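Local atomic coordinates of subtilisin-like protein (Prochloron didemni, PDB entry 3ZXY), a protein that probably acts as a subtilisin-like serine endopeptidase, this chain being the protease domain of a longer protein. Residues A[79-82]-A[88-91]. The protein carries 1 engineered substitution. Numbering follows the deposited sequence.
Sequences VPIF and RITQ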
# COMPACT_ATOMS: atom_id res chain seq x y z
N VAL A 79 10.05 6.87 1.45
CA VAL A 79 9.80 8.20 2.02
C VAL A 79 9.47 8.00 3.50
O VAL A 79 8.30 7.87 3.89
CB VAL A 79 8.65 8.94 1.29
CG1 VAL A 79 8.50 10.37 1.82
CG2 VAL A 79 8.91 8.96 -0.22
N PRO A 80 10.51 7.93 4.35
CA PRO A 80 10.21 7.63 5.75
C PRO A 80 9.50 8.79 6.44
O PRO A 80 9.95 9.94 6.42
CB PRO A 80 11.59 7.31 6.35
CG PRO A 80 12.46 7.01 5.19
CD PRO A 80 11.96 7.91 4.09
N ILE A 81 8.35 8.45 7.03
CA ILE A 81 7.52 9.40 7.75
C ILE A 81 7.28 8.93 9.17
O ILE A 81 7.15 9.76 10.06
CB ILE A 81 6.16 9.65 7.05
CG1 ILE A 81 5.38 8.35 6.82
CG2 ILE A 81 6.38 10.33 5.70
CD1 ILE A 81 3.91 8.54 6.51
N PHE A 82 7.24 7.61 9.39
CA PHE A 82 7.04 7.07 10.74
C PHE A 82 8.40 7.00 11.42
O PHE A 82 9.41 6.81 10.77
CB PHE A 82 6.41 5.67 10.74
CG PHE A 82 5.10 5.55 10.00
CD1 PHE A 82 4.19 6.60 9.92
CD2 PHE A 82 4.76 4.32 9.42
CE1 PHE A 82 2.98 6.44 9.22
CE2 PHE A 82 3.57 4.16 8.74
CZ PHE A 82 2.69 5.23 8.63
N ARG A 88 4.31 10.12 18.29
CA ARG A 88 3.52 9.88 17.11
C ARG A 88 3.86 10.91 16.05
O ARG A 88 4.37 12.00 16.34
CB ARG A 88 2.03 9.97 17.42
CG ARG A 88 1.52 11.35 17.80
CD ARG A 88 -0.00 11.43 17.81
NE ARG A 88 -0.58 11.19 16.48
CZ ARG A 88 -1.30 12.06 15.77
NH1 ARG A 88 -1.55 13.28 16.23
NH2 ARG A 88 -1.77 11.70 14.57
N ILE A 89 3.57 10.57 14.80
CA ILE A 89 3.64 11.58 13.74
C ILE A 89 2.22 12.07 13.47
O ILE A 89 1.24 11.44 13.87
CB ILE A 89 4.35 11.06 12.48
CG1 ILE A 89 3.51 10.02 11.74
CG2 ILE A 89 5.72 10.50 12.88
CD1 ILE A 89 3.33 10.33 10.27
N THR A 90 2.12 13.24 12.84
CA THR A 90 0.85 13.93 12.66
C THR A 90 0.33 13.78 11.23
O THR A 90 1.03 13.32 10.34
CB THR A 90 1.01 15.43 12.93
OG1 THR A 90 1.93 16.00 12.00
CG2 THR A 90 1.52 15.69 14.37
N GLN A 91 -0.91 14.20 11.03
CA GLN A 91 -1.48 14.24 9.68
C GLN A 91 -0.70 15.21 8.79
O GLN A 91 -0.63 14.99 7.58
CB GLN A 91 -2.96 14.62 9.73
CG GLN A 91 -3.81 13.51 10.32
CD GLN A 91 -5.30 13.81 10.23
OE1 GLN A 91 -5.75 14.51 9.32
NE2 GLN A 91 -6.06 13.31 11.20
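Ile81 meets Ile89 in two ways, through its carbonyl oxygen and through the end of its side chain. Ile81 O lies 3.2 Å from Ile89 CG2, a close van der Waals contact and no hydrogen bond. At the side-chain ends, the two terminal methyls, Ile81 CD1 and Ile89 CD1, approach to 4.2 Å. Phe82 follows with its ring. Ile89 CD1 sits at the ring edge, in the ring plane, 3.8 Å from Phe82 CD1. The same methyl is 4.0 Å from Phe82 CE1, and Ile89 CG1 also reaches Phe82 CD1. The ring is therefore met along one edge and not over a face. In Ile89, chi1 of 71° turns CG1 toward this edge. CG2 then stands beside the backbone N, anti to the carbonyl carbon, and meets Ile81 O. Chi2 completes the placing of CD1. No hydrogen bond joins the two segments; they meet by van der Waals packing around Ile89. Cutting Ile89 back to an alanine removes CG1, CG2 and CD1, and would probably cost Phe82 and Ile81 this apolar neighbour and open a gap between Phe82 and the loop.

The contact joins the two ends of the loop between strand 75-80 and helix 91-103. Backbone hydrogen bonds tie Ile81 and Phe82 to Asp16, at the end of strand 11-16. Asp16 is a predicted charge-relay residue, and the Phe82 side chain lies near it and near His51, another. Thr90 is the N-cap of helix 91-103. Leu94 of that helix touches both Ile81 and Ile89, joining strand end, loop and helix.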